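Response regulator receiver protein (Pseudoalteromonas atlantica T6c, PDB 3KTO) probably acts as a receiver module in two-component signalling, with a CheY-like fold and a likely role in transcription regulation. Local coordinates at residues P7-Q15 with D50-E61. Residues are numbered along the deposited sequence; the frame is centred on the assembly and turned at random.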
loop_
_atom_site.group_PDB
_atom_site.type_symbol
_atom_site.label_atom_id
_atom_site.label_comp_id
_atom_site.label_asym_id
_atom_site.label_seq_id
_atom_site.Cartn_x
_atom_site.Cartn_y
_atom_site.Cartn_z
ATOM N N PRO A 7 25.325 -5.601 -18.370
ATOM C CA PRO A 7 23.964 -5.071 -18.619
ATOM C C PRO A 7 23.296 -4.637 -17.319
ATOM O O PRO A 7 23.136 -5.427 -16.389
ATOM C CB PRO A 7 23.181 -6.182 -19.300
ATOM C CG PRO A 7 24.296 -6.898 -20.042
ATOM C CD PRO A 7 25.475 -6.904 -19.044
ATOM N N ILE A 8 22.899 -3.373 -17.274
ATOM C CA ILE A 8 22.276 -2.814 -16.086
ATOM C C ILE A 8 20.873 -2.286 -16.340
ATOM O O ILE A 8 20.614 -1.667 -17.366
ATOM C CB ILE A 8 23.111 -1.643 -15.544
ATOM C CG1 ILE A 8 24.586 -2.048 -15.478
ATOM C CG2 ILE A 8 22.595 -1.224 -14.174
ATOM C CD1 ILE A 8 25.518 -0.922 -15.105
ATOM N N ILE A 9 19.972 -2.541 -15.396
ATOM C CA ILE A 9 18.608 -2.034 -15.475
ATOM C C ILE A 9 18.367 -1.257 -14.193
ATOM O O ILE A 9 18.486 -1.798 -13.095
ATOM C CB ILE A 9 17.553 -3.147 -15.592
ATOM C CG1 ILE A 9 17.596 -3.756 -16.997
ATOM C CG2 ILE A 9 16.151 -2.577 -15.318
ATOM C CD1 ILE A 9 16.447 -4.697 -17.292
ATOM N N TYR A 10 18.048 0.022 -14.340
ATOM C CA TYR A 10 17.798 0.881 -13.197
ATOM C C TYR A 10 16.358 0.766 -12.725
ATOM O O TYR A 10 15.423 0.886 -13.525
ATOM C CB TYR A 10 18.080 2.345 -13.555
ATOM C CG TYR A 10 19.512 2.634 -13.949
ATOM C CD1 TYR A 10 20.567 2.325 -13.093
ATOM C CD2 TYR A 10 19.810 3.234 -15.173
ATOM C CE1 TYR A 10 21.888 2.606 -13.444
ATOM C CE2 TYR A 10 21.125 3.521 -15.536
ATOM C CZ TYR A 10 22.159 3.203 -14.664
ATOM O OH TYR A 10 23.462 3.482 -15.014
ATOM N N LEU A 11 16.187 0.538 -11.426
ATOM C CA LEU A 11 14.863 0.454 -10.826
ATOM C C LEU A 11 14.674 1.664 -9.909
ATOM O O LEU A 11 15.461 1.890 -8.995
ATOM C CB LEU A 11 14.707 -0.839 -10.018
ATOM C CG LEU A 11 13.443 -0.962 -9.147
ATOM C CD1 LEU A 11 12.188 -0.796 -9.995
ATOM C CD2 LEU A 11 13.427 -2.310 -8.451
ATOM N N VAL A 12 13.646 2.463 -10.179
ATOM C CA VAL A 12 13.349 3.630 -9.354
ATOM C C VAL A 12 11.977 3.360 -8.727
ATOM O O VAL A 12 10.958 3.325 -9.418
ATOM C CB VAL A 12 13.311 4.915 -10.204
ATOM C CG1 VAL A 12 13.270 6.133 -9.308
ATOM C CG2 VAL A 12 14.531 4.981 -11.106
ATOM N N ASP A 13 11.972 3.155 -7.417
ATOM C CA ASP A 13 10.756 2.835 -6.686
ATOM C C ASP A 13 11.021 3.205 -5.229
ATOM O O ASP A 13 12.023 2.775 -4.660
ATOM C CB ASP A 13 10.489 1.325 -6.816
ATOM C CG ASP A 13 9.160 0.899 -6.214
ATOM O OD1 ASP A 13 8.746 1.484 -5.195
ATOM O OD2 ASP A 13 8.540 -0.042 -6.754
ATOM N N HIS A 14 10.133 3.991 -4.632
ATOM C CA HIS A 14 10.292 4.420 -3.243
ATOM C C HIS A 14 9.929 3.343 -2.215
ATOM O O HIS A 14 10.142 3.524 -1.016
ATOM C CB HIS A 14 9.438 5.654 -2.979
ATOM C CG HIS A 14 7.973 5.407 -3.142
ATOM N ND1 HIS A 14 7.398 5.154 -4.366
ATOM C CD2 HIS A 14 6.976 5.312 -2.231
ATOM C CE1 HIS A 14 6.108 4.914 -4.204
ATOM N NE2 HIS A 14 5.827 5.004 -2.917
ATOM N N GLN A 15 9.370 2.230 -2.678
ATOM C CA GLN A 15 8.995 1.155 -1.772
ATOM C C GLN A 15 10.157 0.192 -1.541
ATOM O O GLN A 15 10.570 -0.526 -2.452
ATOM C CB GLN A 15 7.792 0.394 -2.325
ATOM C CG GLN A 15 6.474 1.146 -2.191
ATOM C CD GLN A 15 6.075 1.368 -0.736
ATOM O OE1 GLN A 15 6.160 0.456 0.089
ATOM N NE2 GLN A 15 5.626 2.577 -0.421
ATOM N N ASP A 50 26.331 0.873 -19.951
ATOM C CA ASP A 50 25.961 -0.534 -19.867
ATOM C C ASP A 50 24.496 -0.700 -19.460
ATOM O O ASP A 50 24.007 -1.821 -19.275
ATOM C CB ASP A 50 26.871 -1.255 -18.873
ATOM C CG ASP A 50 28.312 -1.309 -19.345
ATOM O OD1 ASP A 50 28.584 -2.010 -20.343
ATOM O OD2 ASP A 50 29.168 -0.642 -18.725
ATOM N N ALA A 51 23.801 0.422 -19.315
ATOM C CA ALA A 51 22.389 0.388 -18.954
ATOM C C ALA A 51 21.603 0.078 -20.219
ATOM O O ALA A 51 21.807 0.714 -21.258
ATOM C CB ALA A 51 21.956 1.731 -18.382
ATOM N N ILE A 52 20.710 -0.900 -20.130
ATOM C CA ILE A 52 19.903 -1.295 -21.273
ATOM C C ILE A 52 18.417 -1.022 -21.053
ATOM O O ILE A 52 17.650 -0.996 -22.007
ATOM C CB ILE A 52 20.087 -2.796 -21.591
ATOM C CG1 ILE A 52 19.621 -3.642 -20.406
ATOM C CG2 ILE A 52 21.557 -3.083 -21.890
ATOM C CD1 ILE A 52 19.538 -5.120 -20.691
ATOM N N GLY A 53 18.010 -0.818 -19.800
ATOM C CA GLY A 53 16.605 -0.550 -19.534
ATOM C C GLY A 53 16.313 0.063 -18.176
ATOM O O GLY A 53 17.224 0.290 -17.375
HETATM N N MSE A 54 15.035 0.338 -17.921
HETATM C CA MSE A 54 14.608 0.918 -16.654
HETATM C C MSE A 54 13.231 0.409 -16.220
HETATM O O MSE A 54 12.415 -0.001 -17.038
HETATM C CB MSE A 54 14.558 2.453 -16.743
HETATM C CG MSE A 54 15.927 3.143 -16.804
HETATM SE SE MSE A 54 15.846 5.083 -16.602
HETATM C CE MSE A 54 15.006 5.131 -14.910
ATOM N N ILE A 55 13.000 0.438 -14.914
ATOM C CA ILE A 55 11.726 0.041 -14.321
ATOM C C ILE A 55 11.433 1.193 -13.376
ATOM O O ILE A 55 12.268 1.541 -12.527
ATOM C CB ILE A 55 11.832 -1.261 -13.536
ATOM C CG1 ILE A 55 12.273 -2.388 -14.476
ATOM C CG2 ILE A 55 10.485 -1.580 -12.880
ATOM C CD1 ILE A 55 12.329 -3.770 -13.823
ATOM N N ILE A 56 10.264 1.802 -13.537
ATOM C CA ILE A 56 9.916 2.957 -12.726
ATOM C C ILE A 56 8.500 2.878 -12.170
ATOM O O ILE A 56 7.556 2.549 -12.893
ATOM C CB ILE A 56 10.045 4.254 -13.566
ATOM C CG1 ILE A 56 11.436 4.332 -14.215
ATOM C CG2 ILE A 56 9.801 5.473 -12.705
ATOM C CD1 ILE A 56 11.612 5.569 -15.127
ATOM N N GLU A 57 8.379 3.173 -10.878
ATOM C CA GLU A 57 7.096 3.202 -10.183
ATOM C C GLU A 57 6.471 4.508 -10.655
ATOM O O GLU A 57 7.102 5.566 -10.594
ATOM C CB GLU A 57 7.323 3.212 -8.662
ATOM C CG GLU A 57 6.211 3.849 -7.812
ATOM C CD GLU A 57 4.864 3.159 -7.930
ATOM O OE1 GLU A 57 4.774 1.943 -7.640
ATOM O OE2 GLU A 57 3.888 3.841 -8.308
ATOM N N ALA A 58 5.242 4.428 -11.147
ATOM C CA ALA A 58 4.549 5.600 -11.667
ATOM C C ALA A 58 4.325 6.718 -10.665
ATOM O O ALA A 58 4.371 7.897 -11.033
ATOM C CB ALA A 58 3.182 5.186 -12.283
ATOM N N HIS A 59 4.081 6.359 -9.411
ATOM C CA HIS A 59 3.779 7.360 -8.388
ATOM C C HIS A 59 4.810 7.418 -7.265
ATOM O O HIS A 59 4.496 7.135 -6.105
ATOM C CB HIS A 59 2.397 7.071 -7.808
ATOM C CG HIS A 59 1.355 6.805 -8.847
ATOM N ND1 HIS A 59 1.114 7.664 -9.898
ATOM C CD2 HIS A 59 0.492 5.773 -9.000
ATOM C CE1 HIS A 59 0.146 7.174 -10.651
ATOM N NE2 HIS A 59 -0.249 6.025 -10.129
ATOM N N LEU A 60 6.035 7.782 -7.624
ATOM C CA LEU A 60 7.123 7.872 -6.659
ATOM C C LEU A 60 6.754 8.755 -5.473
ATOM O O LEU A 60 6.246 9.864 -5.641
ATOM C CB LEU A 60 8.384 8.397 -7.348
ATOM C CG LEU A 60 8.982 7.422 -8.366
ATOM C CD1 LEU A 60 9.990 8.145 -9.249
ATOM C CD2 LEU A 60 9.632 6.251 -7.641
ATOM N N GLU A 61 6.996 8.232 -4.276
ATOM C CA GLU A 61 6.700 8.923 -3.027
ATOM C C GLU A 61 5.250 9.390 -2.906
ATOM O O GLU A 61 4.949 10.353 -2.206
ATOM C CB GLU A 61 7.666 10.099 -2.835
ATOM C CG GLU A 61 9.122 9.653 -2.871
ATOM C CD GLU A 61 10.079 10.644 -2.237
ATOM O OE1 GLU A 61 10.049 11.837 -2.603
ATOM O OE2 GLU A 61 10.875 10.221 -1.373
#
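V12 and E57 close the C-terminal end of a parallel strand pair, 8-12 with 51-57, in the central sheet of a CheY-like receiver domain. Six backbone hydrogen bonds join the two segments. The last runs from E57 N to V12 O at 3.0 Å. A beta bulge at I52, the extra residue opposite I8 and I9, shifts the register by one; I8 O is bonded by I52 N. No hydrogen-bond acceptor is found for the buried G53 N. On one face of the sheet, L11 CD1 presses on I55 CG2 at 3.4 Å, tight for two methyls. Both side chains also touch L22 of helix 16-26. On the other face, Y10 CE2 lies 3.5 Å from A51 CB, while V12 CG2 meets the selenomethionine methyl M54 CE.

The E57 side chain can be followed outward. E57 CB sits beside V12 O and packs 3.8 Å from D13 CG. With chi1 at 154°, CG is anti to the backbone N and lies in the plane of the H14 ring, at its edge near CE1. The chain then bends at chi2 (61°). OE1 forms a salt bridge to K109, which also pairs with D13 OD2. D13 OD2 and E57 OE1 are 4.3 Å apart, and the shared lysine probably eases their repulsion. E57 OE2 accepts from H59 N at 2.8 Å through its anti lone pair. D13, E57 and K109 probably correspond to the acidic-pocket, phospho-acceptor and lysine positions of receiver domains, with glutamate where aspartate is usual.

D13 OD1 accepts from Q15 N, forming an Asx turn just before helix 16-26. The H14 ring has Q15 CG over one face and E61 N over the other, 3.1 Å off the ring plane and nearer its border than its centre.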